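Local coordinates for protein cell-binding factor 2 (Campylobacter jejuni, PDB 3RFW) that is a SurA-like chaperone and virulence factor, and probably catalyses the cis-trans isomerisation of peptidyl-proline bonds through a parvulin-type PpiC domain, at residues K9-D13 with T14-E18; Q52-K56 with Q57-K61; Q221-E224 with N225-F229. One frame throughout, in Å; residues are numbered along the deposited sequence.

Contact 1. Residues K9-D13 with T14-E18; sequences KSISD and TEVSE
S12 and E15 clasp each other at the start of helix 13-24 in a capping box, each side chain bonding to the backbone N-H of the other residue. The side chain of E15 traces the longer half of this clasp. Its CB passes 3.7 Å from S12 OG. CG is set between its own backbone N and carbonyl carbon (chi1 70°), which turns the chain back toward the strand and lays CG 3.4 Å from S12 O. CD lies 4.0 Å from I11 CG2, where the two side chains cross at about a right angle. At the tip, OE1 accepts from S12 N at 2.8 Å, met on the anti side of the carboxylate and 29° out of its plane. OE2 turns to another partner, the hydroxyl of Y44, with K9 NZ more loosely placed 4.4 Å away, beyond salt-bridge range. In return S12 OG, the N-cap oxygen, accepts from E15 N at 3.2 Å. Two N-H groups at the junction of strand and helix are thus satisfied by side chains, and the carboxylate probably also gains from the positive end of the helix dipole.

Beside the box, D13 OD1 is met by T14 OG1 nearly in line with its C-O bond and bonds to the amino group of A1, while S17 N closes the first helical turn onto D13 O. I11 CG2 also meets V16 CG2 at 3.8 Å, the two side chains crossing at about a right angle. The cap therefore joins strand 9-12, paired antiparallel with strand 2-6, to helix 13-24, while Y44 of helix 34-56 packs on both I11 and V16 and F29 from a loop touches V16.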
loop_
_atom_site.group_PDB
_atom_site.type_symbol
_atom_site.label_atom_id
_atom_site.label_comp_id
_atom_site.label_asym_id
_atom_site.label_seq_id
_atom_site.Cartn_x
_atom_site.Cartn_y
_atom_site.Cartn_z
ATOM N N LYS A 9 24.285 -23.333 -33.031
ATOM C CA LYS A 9 23.858 -24.111 -31.885
ATOM C C LYS A 9 22.350 -24.043 -31.698
ATOM O O LYS A 9 21.753 -22.951 -31.620
ATOM C CB LYS A 9 24.577 -23.632 -30.619
ATOM C CG LYS A 9 23.958 -24.199 -29.334
ATOM C CD LYS A 9 24.646 -23.695 -28.045
ATOM C CE LYS A 9 23.836 -22.561 -27.368
ATOM N NZ LYS A 9 22.416 -22.953 -27.252
ATOM N N SER A 10 21.780 -25.205 -31.447
ATOM C CA SER A 10 20.362 -25.394 -31.280
ATOM C C SER A 10 19.827 -24.825 -29.962
ATOM O O SER A 10 20.463 -24.928 -28.919
ATOM C CB SER A 10 20.054 -26.895 -31.333
ATOM O OG SER A 10 19.986 -27.317 -32.683
ATOM N N ILE A 11 18.662 -24.190 -30.040
ATOM C CA ILE A 11 17.918 -23.780 -28.872
ATOM C C ILE A 11 16.657 -24.646 -28.885
ATOM O O ILE A 11 15.895 -24.623 -29.854
ATOM C CB ILE A 11 17.536 -22.263 -28.963
ATOM C CG1 ILE A 11 18.778 -21.383 -29.182
ATOM C CG2 ILE A 11 16.692 -21.793 -27.776
ATOM C CD1 ILE A 11 19.670 -21.179 -27.945
ATOM N N SER A 12 16.461 -25.434 -27.825
ATOM C CA SER A 12 15.231 -26.216 -27.661
ATOM C C SER A 12 14.064 -25.388 -27.142
ATOM O O SER A 12 14.265 -24.364 -26.491
ATOM C CB SER A 12 15.460 -27.387 -26.704
ATOM O OG SER A 12 15.971 -26.954 -25.451
ATOM N N ASP A 13 12.853 -25.898 -27.349
ATOM C CA ASP A 13 11.675 -25.378 -26.687
ATOM C C ASP A 13 11.695 -25.649 -25.186
ATOM O O ASP A 13 11.264 -24.806 -24.387
ATOM C CB ASP A 13 10.398 -25.937 -27.321
ATOM C CG ASP A 13 10.336 -27.458 -27.278
ATOM O OD1 ASP A 13 11.285 -28.119 -26.792
ATOM O OD2 ASP A 13 9.326 -27.995 -27.751
ATOM N N THR A 14 12.296 -26.773 -24.818
ATOM C CA THR A 14 12.555 -27.164 -23.442
ATOM C C THR A 14 13.252 -26.091 -22.600
ATOM O O THR A 14 12.861 -25.835 -21.446
ATOM C CB THR A 14 13.472 -28.423 -23.412
ATOM O OG1 THR A 14 13.044 -29.367 -24.408
ATOM C CG2 THR A 14 13.428 -29.085 -22.042
ATOM N N GLU A 15 14.376 -25.582 -23.096
ATOM C CA GLU A 15 15.130 -24.616 -22.318
ATOM C C GLU A 15 14.442 -23.247 -22.282
ATOM O O GLU A 15 14.587 -22.528 -21.310
ATOM C CB GLU A 15 16.579 -24.502 -22.803
ATOM C CG GLU A 15 16.741 -23.823 -24.181
ATOM C CD GLU A 15 18.128 -24.052 -24.779
ATOM O OE1 GLU A 15 18.226 -24.900 -25.680
ATOM O OE2 GLU A 15 19.114 -23.401 -24.343
ATOM N N VAL A 16 13.749 -22.876 -23.361
ATOM C CA VAL A 16 12.982 -21.647 -23.372
ATOM C C VAL A 16 11.845 -21.738 -22.348
ATOM O O VAL A 16 11.646 -20.839 -21.532
ATOM C CB VAL A 16 12.391 -21.386 -24.745
ATOM C CG1 VAL A 16 11.483 -20.155 -24.678
ATOM C CG2 VAL A 16 13.555 -21.175 -25.808
ATOM N N SER A 17 11.065 -22.807 -22.481
ATOM C CA SER A 17 10.011 -23.169 -21.566
ATOM C C SER A 17 10.442 -23.185 -20.091
ATOM O O SER A 17 9.809 -22.530 -19.269
ATOM C CB SER A 17 9.425 -24.517 -21.979
ATOM O OG SER A 17 8.411 -24.930 -21.081
ATOM N N GLU A 18 11.573 -23.820 -19.777
ATOM C CA GLU A 18 12.066 -23.830 -18.405
ATOM C C GLU A 18 12.491 -22.458 -17.930
ATOM O O GLU A 18 12.300 -22.110 -16.750
ATOM C CB GLU A 18 13.207 -24.838 -18.216
ATOM C CG GLU A 18 12.811 -26.259 -18.615
ATOM C CD GLU A 18 13.571 -27.350 -17.849
ATOM O OE1 GLU A 18 13.111 -27.695 -16.730
ATOM O OE2 GLU A 18 14.546 -27.930 -18.417
#

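Contact 2. Residues Q52-K56 with Q57-K61; sequences QDAKK and QNLEK
Q57 folds back over the last turn of helix 34-56 to reach D53. Its backbone N bonds to D53 O at 2.9 Å, and its extended side chain brings NE2 to D53 OD1, a weak bond at 2.9 Å with the amide and carboxylate planes nearly perpendicular (83°). The stronger partner of that carboxylate oxygen is the hydroxyl of Y81 of the second subunit.

N58 follows with positive phi (53°), as the C-prime residue of a Schellman motif, and its N reaches K55 O at 2.7 Å from above the carbonyl plane. L59 completes the motif and opens the short 3-10 segment 59-61: its N is bonded to A54 O at 3.0 Å, and its CD2 settles 3.9 Å from A54 CB. E60 lies within that segment, and its carboxylate crosses the aliphatic part of K55, E60 OE1 3.2 Å from K55 CG. The ammonium NZ of K55 remains 4.2 Å from E60 OE2, a loose attraction of opposite charges.

The motif thereby ends helix 34-56 and turns the chain toward helix 63-86. Here the helix end lies against the second subunit, whose L77 packs on A54 and K55 and whose L243 packs on D53.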
loop_
_atom_site.group_PDB
_atom_site.type_symbol
_atom_site.label_atom_id
_atom_site.label_comp_id
_atom_site.label_asym_id
_atom_site.label_seq_id
_atom_site.Cartn_x
_atom_site.Cartn_y
_atom_site.Cartn_z
ATOM N N GLN A 52 27.051 -15.428 -23.054
ATOM C CA GLN A 52 28.259 -15.648 -23.851
ATOM C C GLN A 52 29.177 -14.451 -23.843
ATOM O O GLN A 52 30.390 -14.581 -23.729
ATOM C CB GLN A 52 27.891 -16.005 -25.291
ATOM C CG GLN A 52 27.062 -17.285 -25.420
ATOM C CD GLN A 52 26.882 -17.699 -26.878
ATOM O OE1 GLN A 52 25.784 -18.098 -27.326
ATOM N NE2 GLN A 52 27.967 -17.623 -27.618
ATOM N N ASP A 53 28.608 -13.256 -23.926
ATOM C CA ASP A 53 29.453 -12.091 -23.861
ATOM C C ASP A 53 30.099 -11.872 -22.479
ATOM O O ASP A 53 31.282 -11.480 -22.384
ATOM C CB ASP A 53 28.734 -10.846 -24.353
ATOM C CG ASP A 53 29.702 -9.791 -24.851
ATOM O OD1 ASP A 53 29.616 -8.636 -24.407
ATOM O OD2 ASP A 53 30.636 -10.161 -25.581
ATOM N N ALA A 54 29.330 -12.145 -21.422
ATOM C CA ALA A 54 29.833 -12.023 -20.054
ATOM C C ALA A 54 31.033 -12.961 -19.822
ATOM O O ALA A 54 32.027 -12.582 -19.210
ATOM C CB ALA A 54 28.691 -12.332 -19.068
ATOM N N LYS A 55 30.936 -14.187 -20.327
ATOM C CA LYS A 55 32.031 -15.141 -20.202
ATOM C C LYS A 55 33.253 -14.696 -21.007
ATOM O O LYS A 55 34.372 -14.778 -20.533
ATOM C CB LYS A 55 31.582 -16.529 -20.655
ATOM C CG LYS A 55 30.954 -17.357 -19.525
ATOM C CD LYS A 55 29.993 -18.434 -20.052
ATOM C CE LYS A 55 28.720 -18.426 -19.222
ATOM N NZ LYS A 55 27.895 -19.652 -19.369
ATOM N N LYS A 56 33.011 -14.182 -22.211
ATOM C CA LYS A 56 34.044 -13.577 -23.042
ATOM C C LYS A 56 34.765 -12.450 -22.295
ATOM O O LYS A 56 35.952 -12.213 -22.493
ATOM C CB LYS A 56 33.378 -13.033 -24.305
ATOM C CG LYS A 56 34.103 -13.265 -25.588
ATOM C CD LYS A 56 33.114 -13.440 -26.754
ATOM C CE LYS A 56 33.603 -12.717 -28.005
ATOM N NZ LYS A 56 32.599 -12.774 -29.109
ATOM N N GLN A 57 34.041 -11.732 -21.447
ATOM C CA GLN A 57 34.657 -10.690 -20.658
ATOM C C GLN A 57 35.125 -11.232 -19.310
ATOM O O GLN A 57 35.427 -10.451 -18.425
ATOM C CB GLN A 57 33.689 -9.514 -20.461
ATOM C CG GLN A 57 33.355 -8.776 -21.762
ATOM C CD GLN A 57 32.396 -7.623 -21.567
ATOM O OE1 GLN A 57 32.445 -6.921 -20.555
ATOM N NE2 GLN A 57 31.495 -7.434 -22.527
ATOM N N ASN A 58 35.148 -12.565 -19.162
ATOM C CA ASN A 58 35.566 -13.237 -17.915
ATOM C C ASN A 58 34.871 -12.814 -16.600
ATOM O O ASN A 58 35.499 -12.796 -15.518
ATOM C CB ASN A 58 37.101 -13.209 -17.760
ATOM C CG ASN A 58 37.787 -14.287 -18.593
ATOM O OD1 ASN A 58 37.652 -15.474 -18.310
ATOM N ND2 ASN A 58 38.407 -13.881 -19.699
ATOM N N LEU A 59 33.570 -12.526 -16.677
ATOM C CA LEU A 59 32.840 -11.994 -15.526
ATOM C C LEU A 59 32.542 -13.065 -14.470
ATOM O O LEU A 59 32.326 -12.742 -13.309
ATOM C CB LEU A 59 31.550 -11.321 -15.985
ATOM C CG LEU A 59 31.611 -9.822 -16.272
ATOM C CD1 LEU A 59 32.912 -9.379 -16.840
ATOM C CD2 LEU A 59 30.460 -9.389 -17.149
ATOM N N GLU A 60 32.619 -14.334 -14.850
ATOM C CA GLU A 60 32.587 -15.420 -13.862
ATOM C C GLU A 60 33.729 -15.430 -12.819
ATOM O O GLU A 60 33.601 -16.096 -11.780
ATOM C CB GLU A 60 32.546 -16.773 -14.541
ATOM C CG GLU A 60 31.276 -17.043 -15.280
ATOM C CD GLU A 60 31.383 -18.287 -16.122
ATOM O OE1 GLU A 60 32.373 -18.406 -16.855
ATOM O OE2 GLU A 60 30.478 -19.140 -16.052
ATOM N N LYS A 61 34.817 -14.696 -13.069
ATOM C CA LYS A 61 35.855 -14.543 -12.052
ATOM C C LYS A 61 35.680 -13.258 -11.263
ATOM O O LYS A 61 36.406 -12.997 -10.299
ATOM C CB LYS A 61 37.256 -14.630 -12.657
ATOM C CG LYS A 61 37.390 -15.753 -13.694
#

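Contact 3. Residues Q221-E224 with N225-F229; sequences QGIE and NGLKF
Q221 meets N225 one turn further along helix 216-246, and the closest tie is through the backbone: N225 N points almost straight at Q221 O, with an N-H...O angle of 171° at 2.8 Å. The side chain of N225 leans back over the same carbonyl, its CG 3.3 Å from Q221 O. That position follows from chi1 of -69°, which places CG beside the residue's own backbone N. The two side-chain amides cross with their planes 55° apart; their nearest atoms, Q221 OE1 and N225 OD1, are both acceptors at 3.7 Å, so no bond joins them.

G222 comes next and takes G226 N onto its O at 3.1 Å, the donor tilted out of the carbonyl plane. With glycine at both positions, this strip of the helix carries no side chains and the contact is made by main chain alone.

I223 brings the apolar part. Its O receives L227 N at 2.8 Å, and its CG2 branch lies beside L227 CD1 at 3.9 Å, the two side chains running the same way. They form one face of the helix, set against F99 of helix 93-103; V96 and Y107 also pack on I223, and I91 on L227.

E224 closes the segment by accepting K228 N on its O at 2.8 Å. Their charged ends, E224 OE2 and K228 NZ, stay 6.8 Å apart, too far for a salt bridge.

Four successive main-chain bonds, from residues 225-228 back to 221-224, thus carry this turn just beyond a kink at Q221 and G222, while the side chains divide it into a polar flank and an apolar one. Charge attraction between E224 and K228 is probably slight, and burial of I223 and the packing of L227 against helix 93-103 probably contribute more.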
loop_
_atom_site.group_PDB
_atom_site.type_symbol
_atom_site.label_atom_id
_atom_site.label_comp_id
_atom_site.label_asym_id
_atom_site.label_seq_id
_atom_site.Cartn_x
_atom_site.Cartn_y
_atom_site.Cartn_z
ATOM N N GLN A 221 -10.606 -22.946 6.158
ATOM C CA GLN A 221 -9.352 -22.902 5.403
ATOM C C GLN A 221 -8.338 -22.031 6.110
ATOM O O GLN A 221 -7.216 -22.460 6.344
ATOM C CB GLN A 221 -9.566 -22.410 3.968
ATOM C CG GLN A 221 -9.703 -23.535 2.930
ATOM C CD GLN A 221 -8.543 -24.518 2.923
ATOM O OE1 GLN A 221 -7.380 -24.157 3.143
ATOM N NE2 GLN A 221 -8.854 -25.773 2.639
ATOM N N GLY A 222 -8.774 -20.846 6.529
ATOM C CA GLY A 222 -7.978 -19.982 7.372
ATOM C C GLY A 222 -7.435 -20.651 8.629
ATOM O O GLY A 222 -6.297 -20.395 9.022
ATOM N N ILE A 223 -8.252 -21.476 9.278
ATOM C CA ILE A 223 -7.859 -22.146 10.524
ATOM C C ILE A 223 -6.751 -23.139 10.161
ATOM O O ILE A 223 -5.735 -23.209 10.830
ATOM C CB ILE A 223 -9.021 -22.992 11.139
ATOM C CG1 ILE A 223 -10.220 -22.127 11.554
ATOM C CG2 ILE A 223 -8.521 -23.817 12.325
ATOM C CD1 ILE A 223 -9.841 -20.928 12.399
ATOM N N GLU A 224 -6.983 -23.891 9.089
ATOM C CA GLU A 224 -6.045 -24.867 8.612
ATOM C C GLU A 224 -4.685 -24.275 8.241
ATOM O O GLU A 224 -3.646 -24.762 8.710
ATOM C CB GLU A 224 -6.614 -25.660 7.448
ATOM C CG GLU A 224 -5.893 -26.971 7.279
ATOM C CD GLU A 224 -6.295 -27.719 6.039
ATOM O OE1 GLU A 224 -7.409 -27.482 5.525
ATOM O OE2 GLU A 224 -5.512 -28.589 5.610
ATOM N N ASN A 225 -4.706 -23.188 7.470
ATOM C CA ASN A 225 -3.494 -22.473 7.091
ATOM C C ASN A 225 -2.704 -22.078 8.309
ATOM O O ASN A 225 -1.509 -22.316 8.369
ATOM C CB ASN A 225 -3.835 -21.212 6.289
ATOM C CG ASN A 225 -4.392 -21.527 4.939
ATOM O OD1 ASN A 225 -4.319 -22.667 4.478
ATOM N ND2 ASN A 225 -4.977 -20.512 4.284
ATOM N N GLY A 226 -3.393 -21.518 9.293
ATOM C CA GLY A 226 -2.771 -21.066 10.538
ATOM C C GLY A 226 -2.246 -22.207 11.400
ATOM O O GLY A 226 -1.189 -22.082 12.019
ATOM N N LEU A 227 -2.986 -23.314 11.479
ATOM C CA LEU A 227 -2.451 -24.495 12.161
ATOM C C LEU A 227 -1.247 -25.111 11.423
ATOM O O LEU A 227 -0.344 -25.619 12.062
ATOM C CB LEU A 227 -3.525 -25.565 12.383
ATOM C CG LEU A 227 -4.711 -25.225 13.296
ATOM C CD1 LEU A 227 -5.750 -26.350 13.210
ATOM C CD2 LEU A 227 -4.254 -24.996 14.728
ATOM N N LYS A 228 -1.271 -25.136 10.089
ATOM C CA LYS A 228 -0.142 -25.698 9.323
ATOM C C LYS A 228 1.126 -24.899 9.554
ATOM O O LYS A 228 2.218 -25.451 9.636
ATOM C CB LYS A 228 -0.446 -25.685 7.832
ATOM C CG LYS A 228 0.502 -26.524 7.000
ATOM C CD LYS A 228 0.037 -26.594 5.538
ATOM C CE LYS A 228 1.011 -27.397 4.671
ATOM N NZ LYS A 228 0.741 -27.254 3.198
ATOM N N PHE A 229 0.962 -23.588 9.659
ATOM C CA PHE A 229 2.078 -22.697 9.765
ATOM C C PHE A 229 2.683 -22.842 11.140
ATOM O O PHE A 229 3.891 -22.964 11.263
ATOM C CB PHE A 229 1.653 -21.246 9.498
ATOM C CG PHE A 229 2.710 -20.223 9.854
ATOM C CD1 PHE A 229 2.545 -19.379 10.942
ATOM C CD2 PHE A 229 3.877 -20.116 9.106
ATOM C CE1 PHE A 229 3.520 -18.433 11.277
ATOM C CE2 PHE A 229 4.855 -19.175 9.428
ATOM C CZ PHE A 229 4.671 -18.331 10.513
#

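How the contacts relate
The three contacts follow one another along the chain, each complete before the next begins. Contacts 1 and 2 lie on the same side of the chain's centre, their own centres about 22 Å apart and their nearest atoms about 5 Å apart without touching. Successive helices connect them: contact 1 opens helix 13-24 and contact 2 closes helix 34-56. Contact 3, within the long helix 216-246, is about 40 Å from contact 1 and about 47 Å from contact 2, centre to centre, and lies nearer the middle of the chain. Helix 216-246 follows strand 199-213 and returns toward the N-terminal helices, consistent with a SurA-like chaperone part built from both ends of the chain. The second subunit packs on contact 2 and reaches contact 1 only at E18.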